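Local coordinates for NmrA family protein (Shigella flexneri 2a, PDB 3QVO) that is of unknown function but belongs to the NmrA family and, with its Rossmann fold, probably binds NAD(P), at residues A[29-34]-A[51-56]; A[42-47]-A[64-69]; A[119-124]-A[166-171]; A[178-183]-A[221-226]. All blocks are in the same frame, centred on the assembly; numbering follows the deposited sequence.

Contact 1 (A[29-34]-A[51-56]); sequences LGAGGQ and QTLFAR
The phenyl ring of Phe54 is the flat group of this contact, and one branch of Leu29 reaches it. Leu29 CD2 lies 3.5 Å from Phe54 CD2 and 3.7 Å from Phe54 CG, approaching the ring at a slant near its root. Both side chains leave the same face of the sheet; chi1 of -171° puts the Phe54 ring beside its own carbonyl carbon, where CD2 of Leu29 meets it. Leu27, Ile72 and Val76 also touch Phe54, so a large apolar residue suits this buried place. Next to the ring, the backbone O of Phe54 receives two amides: a bond from Ala31 N at 3.1 Å, straight at the hydrogen (164°) though the donor stands above the carbonyl plane, and a weak one from Gly30 N at 3.0 Å. Here strand 24-29, paired in parallel with strand 49-55, gives way to Gly30-Ala31-Gly32-Gly33, the glycine-rich loop that joins the first strand of a Rossmann fold to its first helix and in relatives lies under the dinucleotide diphosphate. A type I turn from Gly30 to Gly33 shapes it, closed by Gly33 N on Gly30 O at 3.0 Å. Gly30 has a positive phi (80°), at which a side chain would jam against the carbonyl O of Leu29. Ala31 points its small methyl at the neighbouring strand, CB 3.7 Å from Leu53 CB. One residue on from Phe54, the methyl of Ala55 comes within 4.1 Å of Gly32 N, close against the backbone of the turn.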
loop_
_atom_site.group_PDB
_atom_site.type_symbol
_atom_site.label_atom_id
_atom_site.label_comp_id
_atom_site.label_asym_id
_atom_site.label_seq_id
_atom_site.Cartn_x
_atom_site.Cartn_y
_atom_site.Cartn_z
ATOM N N LEU A 29 4.506 4.753 -3.591
ATOM C CA LEU A 29 3.634 5.823 -4.065
ATOM C C LEU A 29 2.833 6.370 -2.923
ATOM O O LEU A 29 2.256 5.613 -2.200
ATOM C CB LEU A 29 2.678 5.271 -5.100
ATOM C CG LEU A 29 3.381 4.717 -6.320
ATOM C CD1 LEU A 29 2.309 4.007 -7.140
ATOM C CD2 LEU A 29 4.098 5.877 -7.056
ATOM N N GLY A 30 2.792 7.677 -2.739
ATOM C CA GLY A 30 2.137 8.254 -1.538
ATOM C C GLY A 30 3.063 8.178 -0.332
ATOM O O GLY A 30 2.659 7.845 0.791
ATOM N N ALA A 31 4.330 8.490 -0.556
ATOM C CA ALA A 31 5.366 8.179 0.443
ATOM C C ALA A 31 5.275 9.089 1.657
ATOM O O ALA A 31 5.876 8.806 2.655
ATOM C CB ALA A 31 6.763 8.238 -0.168
ATOM N N GLY A 32 4.529 10.185 1.586
ATOM C CA GLY A 32 4.277 10.997 2.798
ATOM C C GLY A 32 3.168 10.487 3.716
ATOM O O GLY A 32 2.847 11.105 4.700
ATOM N N GLY A 33 2.572 9.358 3.379
ATOM C CA GLY A 33 1.519 8.769 4.204
ATOM C C GLY A 33 2.032 8.135 5.484
ATOM O O GLY A 33 3.192 7.723 5.581
ATOM N N GLN A 34 1.140 8.013 6.458
ATOM C CA GLN A 34 1.512 7.585 7.791
ATOM C C GLN A 34 1.862 6.101 7.890
ATOM O O GLN A 34 2.710 5.733 8.702
ATOM C CB GLN A 34 0.404 7.923 8.793
ATOM C CG GLN A 34 -0.140 9.364 8.717
ATOM C CD GLN A 34 -1.178 9.650 9.780
ATOM O OE1 GLN A 34 -1.034 9.249 10.938
ATOM N NE2 GLN A 34 -2.231 10.347 9.392
ATOM N N GLN A 51 14.861 2.237 -2.169
ATOM C CA GLN A 51 13.445 2.658 -2.115
ATOM C C GLN A 51 13.256 4.029 -2.732
ATOM O O GLN A 51 13.942 4.969 -2.388
ATOM C CB GLN A 51 12.886 2.615 -0.675
ATOM C CG GLN A 51 13.680 3.356 0.394
ATOM C CD GLN A 51 13.067 3.201 1.776
ATOM O OE1 GLN A 51 11.858 3.041 1.892
ATOM N NE2 GLN A 51 13.882 3.296 2.826
ATOM N N THR A 52 12.354 4.117 -3.692
ATOM C CA THR A 52 12.069 5.358 -4.350
ATOM C C THR A 52 10.792 5.890 -3.751
ATOM O O THR A 52 9.786 5.205 -3.746
ATOM C CB THR A 52 11.865 5.133 -5.815
ATOM O OG1 THR A 52 13.051 4.567 -6.371
ATOM C CG2 THR A 52 11.478 6.453 -6.539
ATOM N N LEU A 53 10.840 7.113 -3.245
ATOM C CA LEU A 53 9.755 7.676 -2.452
ATOM C C LEU A 53 9.121 8.790 -3.265
ATOM O O LEU A 53 9.679 9.882 -3.409
ATOM C CB LEU A 53 10.288 8.204 -1.143
ATOM C CG LEU A 53 11.152 7.232 -0.325
ATOM C CD1 LEU A 53 11.578 7.890 0.989
ATOM C CD2 LEU A 53 10.480 5.872 -0.052
ATOM N N PHE A 54 7.945 8.484 -3.805
ATOM C CA PHE A 54 7.231 9.327 -4.731
ATOM C C PHE A 54 6.117 10.010 -3.961
ATOM O O PHE A 54 5.248 9.340 -3.429
ATOM C CB PHE A 54 6.643 8.397 -5.765
ATOM C CG PHE A 54 6.036 9.056 -6.954
ATOM C CD1 PHE A 54 6.806 9.336 -8.087
ATOM C CD2 PHE A 54 4.659 9.284 -7.000
ATOM C CE1 PHE A 54 6.207 9.876 -9.224
ATOM C CE2 PHE A 54 4.057 9.835 -8.105
ATOM C CZ PHE A 54 4.823 10.140 -9.237
ATOM N N ALA A 55 6.157 11.346 -3.911
ATOM C CA ALA A 55 5.149 12.100 -3.235
ATOM C C ALA A 55 4.915 13.475 -3.850
ATOM O O ALA A 55 5.800 14.077 -4.441
ATOM C CB ALA A 55 5.530 12.262 -1.773
ATOM N N ARG A 56 3.705 13.968 -3.631
ATOM C CA ARG A 56 3.237 15.211 -4.145
ATOM C C ARG A 56 4.002 16.339 -3.515
ATOM O O ARG A 56 4.444 17.262 -4.195
ATOM C CB ARG A 56 1.737 15.372 -3.816
ATOM C CG ARG A 56 0.769 14.974 -4.942
ATOM C CD ARG A 56 -0.710 15.028 -4.491
ATOM N NE ARG A 56 -1.372 16.306 -4.827
ATOM C CZ ARG A 56 -2.375 16.447 -5.715
ATOM N NH1 ARG A 56 -2.866 15.388 -6.401
ATOM N NH2 ARG A 56 -2.909 17.659 -5.933
#

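Contact 2 (A[42-47]-A[64-69])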
loop_
_atom_site.group_PDB
_atom_site.type_symbol
_atom_site.label_atom_id
_atom_site.label_comp_id
_atom_site.label_asym_id
_atom_site.label_seq_id
_atom_site.Cartn_x
_atom_site.Cartn_y
_atom_site.Cartn_z
ATOM N N GLN A 42 11.467 0.834 8.266
ATOM C CA GLN A 42 11.905 -0.541 8.284
ATOM C C GLN A 42 12.772 -0.852 7.080
ATOM O O GLN A 42 13.647 -1.708 7.163
ATOM C CB GLN A 42 10.733 -1.468 8.268
ATOM C CG GLN A 42 9.807 -1.266 9.448
ATOM C CD GLN A 42 8.897 -2.448 9.598
ATOM O OE1 GLN A 42 9.373 -3.566 9.922
ATOM N NE2 GLN A 42 7.599 -2.241 9.362
ATOM N N LEU A 43 12.544 -0.172 5.958
ATOM C CA LEU A 43 13.374 -0.399 4.780
ATOM C C LEU A 43 14.751 0.288 4.876
ATOM O O LEU A 43 15.666 -0.025 4.113
ATOM C CB LEU A 43 12.624 -0.009 3.503
ATOM C CG LEU A 43 11.370 -0.845 3.195
ATOM C CD1 LEU A 43 10.762 -0.362 1.944
ATOM C CD2 LEU A 43 11.599 -2.396 3.134
ATOM N N ALA A 44 14.912 1.198 5.830
ATOM C CA ALA A 44 16.075 2.101 5.834
ATOM C C ALA A 44 17.411 1.400 6.114
ATOM O O ALA A 44 18.476 1.882 5.730
ATOM C CB ALA A 44 15.871 3.196 6.875
ATOM N N ASP A 45 17.370 0.282 6.811
ATOM C CA ASP A 45 18.616 -0.389 7.139
ATOM C C ASP A 45 18.799 -1.654 6.296
ATOM O O ASP A 45 19.726 -2.398 6.536
ATOM C CB ASP A 45 18.666 -0.698 8.638
ATOM C CG ASP A 45 17.701 -1.756 9.012
ATOM O OD1 ASP A 45 17.036 -2.236 8.070
ATOM O OD2 ASP A 45 17.596 -2.117 10.213
ATOM N N LYS A 46 17.936 -1.884 5.307
ATOM C CA LYS A 46 18.119 -2.980 4.367
ATOM C C LYS A 46 19.001 -2.407 3.248
ATOM O O LYS A 46 18.536 -1.668 2.421
ATOM C CB LYS A 46 16.765 -3.495 3.838
ATOM C CG LYS A 46 15.683 -3.812 4.939
ATOM C CD LYS A 46 15.547 -5.316 5.212
ATOM C CE LYS A 46 14.719 -5.651 6.486
ATOM N NZ LYS A 46 13.237 -5.339 6.276
ATOM N N GLN A 47 20.279 -2.754 3.233
ATOM C CA GLN A 47 21.264 -2.125 2.323
ATOM C C GLN A 47 21.190 -2.707 0.882
ATOM O O GLN A 47 21.828 -2.200 -0.039
ATOM C CB GLN A 47 22.709 -2.212 2.911
ATOM C CG GLN A 47 22.804 -2.314 4.509
ATOM C CD GLN A 47 24.219 -2.602 5.072
ATOM O OE1 GLN A 47 25.073 -1.692 5.191
ATOM N NE2 GLN A 47 24.454 -3.861 5.466
ATOM N N PRO A 64 15.404 11.845 9.194
ATOM C CA PRO A 64 16.263 12.134 8.022
ATOM C C PRO A 64 15.951 11.121 6.943
ATOM O O PRO A 64 15.117 10.207 7.121
ATOM C CB PRO A 64 17.703 11.975 8.544
ATOM C CG PRO A 64 17.603 12.170 10.035
ATOM C CD PRO A 64 16.219 11.602 10.403
ATOM N N TYR A 65 16.575 11.313 5.802
ATOM C CA TYR A 65 16.151 10.598 4.633
ATOM C C TYR A 65 17.108 9.447 4.567
ATOM O O TYR A 65 18.309 9.671 4.508
ATOM C CB TYR A 65 16.248 11.486 3.377
ATOM C CG TYR A 65 15.418 12.766 3.429
ATOM C CD1 TYR A 65 14.130 12.758 3.968
ATOM C CD2 TYR A 65 15.914 13.982 2.918
ATOM C CE1 TYR A 65 13.357 13.907 4.009
ATOM C CE2 TYR A 65 15.138 15.156 2.957
ATOM C CZ TYR A 65 13.854 15.100 3.511
ATOM O OH TYR A 65 13.036 16.218 3.582
ATOM N N PRO A 66 16.595 8.222 4.584
ATOM C CA PRO A 66 17.480 7.073 4.529
ATOM C C PRO A 66 18.412 7.099 3.340
ATOM O O PRO A 66 18.059 7.628 2.296
ATOM C CB PRO A 66 16.527 5.878 4.400
ATOM C CG PRO A 66 15.153 6.422 4.439
ATOM C CD PRO A 66 15.191 7.878 4.312
ATOM N N THR A 67 19.585 6.488 3.494
ATOM C CA THR A 67 20.622 6.573 2.468
ATOM C C THR A 67 20.287 5.721 1.273
ATOM O O THR A 67 20.791 5.961 0.182
ATOM C CB THR A 67 22.022 6.166 3.047
ATOM O OG1 THR A 67 22.009 4.773 3.378
ATOM C CG2 THR A 67 22.325 6.984 4.270
ATOM N N ASN A 68 19.400 4.741 1.455
ATOM C CA ASN A 68 18.958 3.903 0.364
ATOM C C ASN A 68 17.680 4.449 -0.341
ATOM O O ASN A 68 16.997 3.697 -1.030
ATOM C CB ASN A 68 18.772 2.463 0.839
ATOM C CG ASN A 68 17.564 2.305 1.793
ATOM O OD1 ASN A 68 16.924 3.294 2.165
ATOM N ND2 ASN A 68 17.250 1.065 2.165
ATOM N N SER A 69 17.406 5.754 -0.226
ATOM C CA SER A 69 16.171 6.344 -0.778
ATOM C C SER A 69 16.447 7.326 -1.863
ATOM O O SER A 69 17.510 7.905 -1.946
ATOM C CB SER A 69 15.343 7.076 0.282
ATOM O OG SER A 69 15.976 8.292 0.702
HETATM O O HOH W 1 19.486 4.951 5.727
#
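Asn68 and the backbone of Leu43 and Lys46 make the tight part of this contact. The side-chain amide nitrogen, Asn68 ND2, donates to Leu43 O at 2.7 Å and to Lys46 O at 3.0 Å, and both acceptors lie close to the amide plane, so the two bonds together fix the rotation of the group. Asn68 CG stands between its own backbone N and carbonyl carbon (chi1 70°), a setting that turns the amide in toward the Leu43-Lys46 turn. Leu43 O is gripped twice: Lys46 N, 3.2 Å from Leu43 O, closes a type I turn and comes from the face opposite to that used by Asn68 ND2. The other end of the amide is held too, since Asn68 OD1 accepts from Gln51 NE2 of the adjoining strand.

Beside this grip the packing is sparser. Ala44 CB rests against Pro66 CB at 3.7 Å, a small methyl on a rigid ring, and toward the surface a water takes over, accepting from Thr67 N at 2.7 Å and donating to Ala44 O at 3.2 Å. Pro66 itself starts a turn whose end is tied by Ser69 OG to Pro66 O at 2.7 Å. An asparagine suits the join because its neutral amide offers both N-H groups to the carbonyls of Leu43 and Lys46, adding a donor to each without adding a charge.

Contact 3 (A[119-124]-A[166-171])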
loop_
_atom_site.group_PDB
_atom_site.type_symbol
_atom_site.label_atom_id
_atom_site.label_comp_id
_atom_site.label_asym_id
_atom_site.label_seq_id
_atom_site.Cartn_x
_atom_site.Cartn_y
_atom_site.Cartn_z
ATOM N N ARG A 119 4.856 -6.690 -9.674
ATOM C CA ARG A 119 4.493 -6.923 -8.276
ATOM C C ARG A 119 3.980 -5.672 -7.596
ATOM O O ARG A 119 4.739 -4.689 -7.456
ATOM C CB ARG A 119 5.684 -7.496 -7.499
ATOM C CG ARG A 119 5.294 -8.040 -6.133
ATOM C CD ARG A 119 4.529 -9.324 -6.234
ATOM N NE ARG A 119 4.212 -9.859 -4.917
ATOM C CZ ARG A 119 3.103 -9.620 -4.230
ATOM N NH1 ARG A 119 2.957 -10.171 -3.055
ATOM N NH2 ARG A 119 2.122 -8.880 -4.714
ATOM N N LEU A 120 2.703 -5.719 -7.179
ATOM C CA LEU A 120 1.989 -4.598 -6.578
ATOM C C LEU A 120 1.407 -4.937 -5.225
ATOM O O LEU A 120 0.728 -5.968 -5.056
ATOM C CB LEU A 120 0.835 -4.168 -7.503
ATOM C CG LEU A 120 -0.134 -3.066 -7.026
ATOM C CD1 LEU A 120 0.582 -1.684 -6.876
ATOM C CD2 LEU A 120 -1.335 -2.988 -7.961
ATOM N N ILE A 121 1.671 -4.068 -4.248
ATOM C CA ILE A 121 1.042 -4.134 -2.919
ATOM C C ILE A 121 0.213 -2.871 -2.825
ATOM O O ILE A 121 0.756 -1.767 -2.943
ATOM C CB ILE A 121 2.090 -4.169 -1.778
ATOM C CG1 ILE A 121 3.039 -5.345 -1.985
ATOM C CG2 ILE A 121 1.395 -4.267 -0.430
ATOM C CD1 ILE A 121 4.272 -5.359 -1.068
ATOM N N PHE A 122 -1.103 -3.021 -2.695
ATOM C CA PHE A 122 -2.000 -1.897 -2.816
ATOM C C PHE A 122 -2.942 -1.845 -1.600
ATOM O O PHE A 122 -3.726 -2.787 -1.339
ATOM C CB PHE A 122 -2.785 -2.014 -4.117
ATOM C CG PHE A 122 -3.433 -0.704 -4.607
ATOM C CD1 PHE A 122 -4.610 -0.251 -4.078
ATOM C CD2 PHE A 122 -2.873 0.029 -5.643
ATOM C CE1 PHE A 122 -5.208 0.926 -4.565
ATOM C CE2 PHE A 122 -3.448 1.199 -6.120
ATOM C CZ PHE A 122 -4.605 1.648 -5.587
ATOM N N VAL A 123 -2.843 -0.739 -0.874
ATOM C CA VAL A 123 -3.621 -0.531 0.354
ATOM C C VAL A 123 -4.869 0.191 0.034
ATOM O O VAL A 123 -4.823 1.264 -0.574
ATOM C CB VAL A 123 -2.850 0.258 1.417
ATOM C CG1 VAL A 123 -3.748 0.453 2.697
ATOM C CG2 VAL A 123 -1.599 -0.496 1.783
ATOM N N LEU A 124 -6.003 -0.409 0.411
ATOM C CA LEU A 124 -7.280 0.283 0.325
ATOM C C LEU A 124 -7.851 0.504 1.711
ATOM O O LEU A 124 -8.412 -0.412 2.348
ATOM C CB LEU A 124 -8.274 -0.460 -0.583
ATOM C CG LEU A 124 -7.968 -0.381 -2.093
ATOM C CD1 LEU A 124 -8.693 -1.497 -2.847
ATOM C CD2 LEU A 124 -8.340 0.997 -2.673
ATOM N N THR A 166 -1.186 -7.922 -4.368
ATOM C CA THR A 166 -1.762 -8.185 -3.078
ATOM C C THR A 166 -2.528 -6.913 -2.711
ATOM O O THR A 166 -1.952 -5.825 -2.693
ATOM C CB THR A 166 -0.706 -8.434 -2.038
ATOM O OG1 THR A 166 0.209 -9.472 -2.470
ATOM C CG2 THR A 166 -1.364 -8.770 -0.689
ATOM N N ILE A 167 -3.827 -7.042 -2.458
ATOM C CA ILE A 167 -4.647 -5.918 -2.008
ATOM C C ILE A 167 -4.763 -6.096 -0.514
ATOM O O ILE A 167 -5.015 -7.196 -0.034
ATOM C CB ILE A 167 -6.077 -5.910 -2.672
ATOM C CG1 ILE A 167 -5.955 -5.584 -4.158
ATOM C CG2 ILE A 167 -6.977 -4.910 -2.009
ATOM C CD1 ILE A 167 -7.104 -6.083 -5.056
ATOM N N LEU A 168 -4.564 -5.011 0.215
ATOM C CA LEU A 168 -4.548 -5.044 1.645
ATOM C C LEU A 168 -5.630 -4.122 2.101
ATOM O O LEU A 168 -5.669 -2.950 1.679
ATOM C CB LEU A 168 -3.208 -4.571 2.222
ATOM C CG LEU A 168 -1.941 -5.369 1.949
ATOM C CD1 LEU A 168 -0.766 -4.777 2.751
ATOM C CD2 LEU A 168 -2.164 -6.834 2.304
ATOM N N ARG A 169 -6.471 -4.657 2.984
ATOM C CA ARG A 169 -7.685 -3.999 3.467
ATOM C C ARG A 169 -7.685 -3.924 4.961
ATOM O O ARG A 169 -8.079 -4.875 5.604
ATOM C CB ARG A 169 -8.930 -4.791 3.032
ATOM C CG ARG A 169 -9.345 -4.474 1.639
ATOM C CD ARG A 169 -10.356 -5.419 1.086
ATOM N NE ARG A 169 -10.155 -6.834 1.379
ATOM C CZ ARG A 169 -10.784 -7.526 2.316
ATOM N NH1 ARG A 169 -11.643 -6.933 3.128
ATOM N NH2 ARG A 169 -10.547 -8.827 2.452
ATOM N N PRO A 170 -7.209 -2.806 5.519
ATOM C CA PRO A 170 -7.107 -2.643 6.958
ATOM C C PRO A 170 -8.328 -2.089 7.640
ATOM O O PRO A 170 -8.996 -1.192 7.102
ATOM C CB PRO A 170 -5.960 -1.644 7.132
ATOM C CG PRO A 170 -5.855 -0.949 5.834
ATOM C CD PRO A 170 -6.319 -1.891 4.794
ATOM N N ALA A 171 -8.545 -2.611 8.849
ATOM C CA ALA A 171 -9.539 -2.162 9.755
ATOM C C ALA A 171 -9.170 -0.751 10.145
ATOM O O ALA A 171 -8.218 -0.188 9.602
ATOM C CB ALA A 171 -9.610 -3.094 10.963
HETATM O O HOH W 2 -9.915 -1.270 4.343
#
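Arg119 and Thr166 meet end-on: NH1 and NH2 both donate to Thr166 OG1, at 2.9 and 3.0 Å, with the hydroxyl oxygen nearly in the guanidinium plane. The arginine chain bends at chi2 (72°) to bring its end back over the neighbouring strand. The backbones are joined by Thr166 N to Leu120 O, Phe122 N to Thr166 O, Leu168 N to Phe122 O and Leu124 N to Leu168 O, each 2.8 to 2.9 Å. These alternating bonds mark two parallel strands, 119-123 and 164-174, at the heart of a Rossmann-type sheet, where helix 149-159 forms the crossover between them.

Ile121 CG2 lies 3.9 Å from Leu168 CD1, the two side chains running side by side. Val123 CG1 meets Pro170 CG on the same face, at about a right angle; on the other, Leu124 CD1 touches Ile167 CG2. Beta-branched isoleucine, valine and threonine favour an extended backbone, and the apolar ones suit a buried sheet. Helix 197-209 covers Ile121 and Leu168, while helix 149-159 packs on Phe122, Leu124 and Ile167. Further out, the polar corner is held by backbone carbonyls: Arg119 NE donates to Pro211 O, Arg119 NH2 to Glu164 O, and Thr166 OG1 to His214 O.

Contact 4 (A[178-183]-A[221-226])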
loop_
_atom_site.group_PDB
_atom_site.type_symbol
_atom_site.label_atom_id
_atom_site.label_comp_id
_atom_site.label_asym_id
_atom_site.label_seq_id
_atom_site.Cartn_x
_atom_site.Cartn_y
_atom_site.Cartn_z
ATOM N N ILE A 178 2.429 -1.023 18.392
ATOM C CA ILE A 178 2.419 -2.477 18.477
ATOM C C ILE A 178 2.299 -3.129 17.104
ATOM O O ILE A 178 1.816 -2.519 16.159
ATOM C CB ILE A 178 1.251 -2.959 19.361
ATOM C CG1 ILE A 178 1.564 -4.324 19.990
ATOM C CG2 ILE A 178 -0.051 -3.002 18.565
ATOM C CD1 ILE A 178 1.162 -4.462 21.486
ATOM N N ILE A 179 2.747 -4.373 17.017
ATOM C CA ILE A 179 2.563 -5.177 15.837
ATOM C C ILE A 179 1.760 -6.374 16.279
ATOM O O ILE A 179 2.283 -7.259 16.927
ATOM C CB ILE A 179 3.896 -5.637 15.234
ATOM C CG1 ILE A 179 4.662 -4.436 14.658
ATOM C CG2 ILE A 179 3.635 -6.689 14.160
ATOM C CD1 ILE A 179 6.179 -4.738 14.325
ATOM N N ASP A 180 0.469 -6.380 15.956
ATOM C CA ASP A 180 -0.451 -7.421 16.443
ATOM C C ASP A 180 -1.616 -7.545 15.456
ATOM O O ASP A 180 -2.506 -6.687 15.400
ATOM C CB ASP A 180 -0.941 -7.076 17.864
ATOM C CG ASP A 180 -1.720 -8.213 18.524
ATOM O OD1 ASP A 180 -1.728 -9.333 17.979
ATOM O OD2 ASP A 180 -2.338 -7.993 19.595
ATOM N N TYR A 181 -1.594 -8.594 14.647
ATOM C CA TYR A 181 -2.569 -8.698 13.583
ATOM C C TYR A 181 -2.837 -10.113 13.134
ATOM O O TYR A 181 -2.130 -11.062 13.514
ATOM C CB TYR A 181 -2.169 -7.822 12.396
ATOM C CG TYR A 181 -0.984 -8.313 11.596
ATOM C CD1 TYR A 181 -1.127 -9.278 10.605
ATOM C CD2 TYR A 181 0.281 -7.788 11.812
ATOM C CE1 TYR A 181 -0.038 -9.722 9.878
ATOM C CE2 TYR A 181 1.379 -8.223 11.083
ATOM C CZ TYR A 181 1.213 -9.187 10.118
ATOM O OH TYR A 181 2.316 -9.598 9.399
ATOM N N GLU A 182 -3.916 -10.217 12.362
ATOM C CA GLU A 182 -4.376 -11.452 11.737
ATOM C C GLU A 182 -5.099 -11.048 10.459
ATOM O O GLU A 182 -5.511 -9.903 10.318
ATOM C CB GLU A 182 -5.282 -12.265 12.671
ATOM C CG GLU A 182 -6.627 -11.621 13.023
ATOM C CD GLU A 182 -7.398 -12.398 14.095
ATOM O OE1 GLU A 182 -6.947 -13.505 14.481
ATOM O OE2 GLU A 182 -8.446 -11.891 14.555
ATOM N N LEU A 183 -5.238 -12.003 9.547
ATOM C CA LEU A 183 -5.645 -11.751 8.197
ATOM C C LEU A 183 -6.888 -12.527 7.852
ATOM O O LEU A 183 -7.042 -13.671 8.256
ATOM C CB LEU A 183 -4.542 -12.232 7.262
ATOM C CG LEU A 183 -3.161 -11.643 7.509
ATOM C CD1 LEU A 183 -2.146 -12.365 6.630
ATOM C CD2 LEU A 183 -3.197 -10.141 7.230
ATOM N N ILE A 221 -6.990 -6.986 7.330
ATOM C CA ILE A 221 -6.014 -7.010 8.412
ATOM C C ILE A 221 -6.654 -6.386 9.667
ATOM O O ILE A 221 -7.041 -5.221 9.666
ATOM C CB ILE A 221 -4.732 -6.188 8.060
ATOM C CG1 ILE A 221 -4.260 -6.427 6.620
ATOM C CG2 ILE A 221 -3.567 -6.511 9.021
ATOM C CD1 ILE A 221 -3.403 -5.238 6.066
ATOM N N ASN A 222 -6.764 -7.168 10.732
ATOM C CA ASN A 222 -7.238 -6.640 12.016
ATOM C C ASN A 222 -6.412 -7.124 13.234
ATOM O O ASN A 222 -5.816 -8.187 13.205
ATOM C CB ASN A 222 -8.710 -7.015 12.220
ATOM C CG ASN A 222 -8.888 -8.472 12.558
ATOM O OD1 ASN A 222 -8.990 -9.303 11.662
ATOM N ND2 ASN A 222 -8.903 -8.796 13.862
ATOM N N GLN A 223 -6.423 -6.335 14.305
ATOM C CA GLN A 223 -5.846 -6.724 15.576
ATOM C C GLN A 223 -6.749 -7.805 16.178
ATOM O O GLN A 223 -7.968 -7.700 16.074
ATOM C CB GLN A 223 -5.774 -5.483 16.473
ATOM C CG GLN A 223 -5.135 -5.644 17.838
ATOM C CD GLN A 223 -4.864 -4.279 18.515
ATOM O OE1 GLN A 223 -4.366 -3.314 17.878
ATOM N NE2 GLN A 223 -5.184 -4.195 19.813
ATOM N N PRO A 224 -6.172 -8.876 16.738
ATOM C CA PRO A 224 -7.024 -9.896 17.331
ATOM C C PRO A 224 -7.723 -9.398 18.578
ATOM O O PRO A 224 -7.177 -8.554 19.291
ATOM C CB PRO A 224 -6.043 -11.009 17.712
ATOM C CG PRO A 224 -4.849 -10.799 16.859
ATOM C CD PRO A 224 -4.777 -9.325 16.614
ATOM N N GLY A 225 -8.904 -9.945 18.858
ATOM C CA GLY A 225 -9.644 -9.624 20.096
ATOM C C GLY A 225 -10.122 -8.176 20.139
ATOM O O GLY A 225 -10.007 -7.507 21.148
ATOM N N THR A 226 -10.608 -7.673 19.010
ATOM C CA THR A 226 -11.174 -6.323 18.938
ATOM C C THR A 226 -12.494 -6.406 18.189
ATOM O O THR A 226 -12.905 -5.468 17.491
ATOM C CB THR A 226 -10.230 -5.366 18.189
ATOM O OG1 THR A 226 -10.026 -5.856 16.856
ATOM C CG2 THR A 226 -8.919 -5.226 18.936
HETATM O O HOH W 3 -2.584 -3.540 15.825
#
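A short antiparallel pair, strand 182-184 against the end of strand 217-222, adds a margin to the otherwise largely parallel sheet. Glu182 and Asn222 form its hydrogen-bonded pair, with Glu182 N on Asn222 O at 2.9 Å and Asn222 N on Glu182 O at 3.0 Å. Their side chains also meet: Asn222 ND2 donates to Glu182 OE2 at 3.2 Å, using the anti lone pair of the carboxylate, while the carboxylate and amide planes stand 62° apart. The two side chains share a face as a directly paired couple; with CG between backbone N and carbonyl carbon in both (chi1 66° for Glu182, 74° for Asn222), their polar ends turn toward each other. The amide has a second acceptor, Gln223 O, which Thr226 OG1 reaches from the opposite face of the carbonyl. Asn222 OD1, by contrast, is buried without a partner, a probable energetic cost.

On the other face, Ile221 touches two neighbours. Its CG2 lies 3.9 Å from Tyr181 CB and its CG1 the same distance from Leu183 CD2. Ile221 runs alongside each, pointing the same way; Leu203 of helix 197-209 touches Tyr181 and Leu183, and Val195 touches Ile221. Past the pair the chains diverge: Asp180 OD1 comes 3.3 Å from Pro224 CD, and a water links Asp180 O to Gln223 OE1. Proline, lacking an amide hydrogen, suits the point where the pairing stops. A two-residue antiparallel pairing of this kind, one face apolar against a helix and the other polar, is that of a short edge strand added to a Rossmann-type sheet.

In the fold
Contacts 1 and 3 are buried in the sheet, whereas contact 2 lies at the surface and contact 4 is partly buried. Contacts 1 and 3 pair parallel strands, contact 4 an antiparallel one, and contact 2 joins a helix end to a loop by a side-chain amide and a water. Contacts 1 and 2 touch through strand 49-55: Gln51 N lies 2.8 Å from Asn68 O, a probable hydrogen bond that ties the turn of contact 2 to strand 49-55 just before strand 69-73 begins. Contacts 3 and 4 share neighbouring strands 164-174 and 217-222, where Arg169 O meets Ile221 N at 2.9 Å. Contacts 1 and 4 lie on opposite sides of the chain's centre, about 25 Å apart between centres.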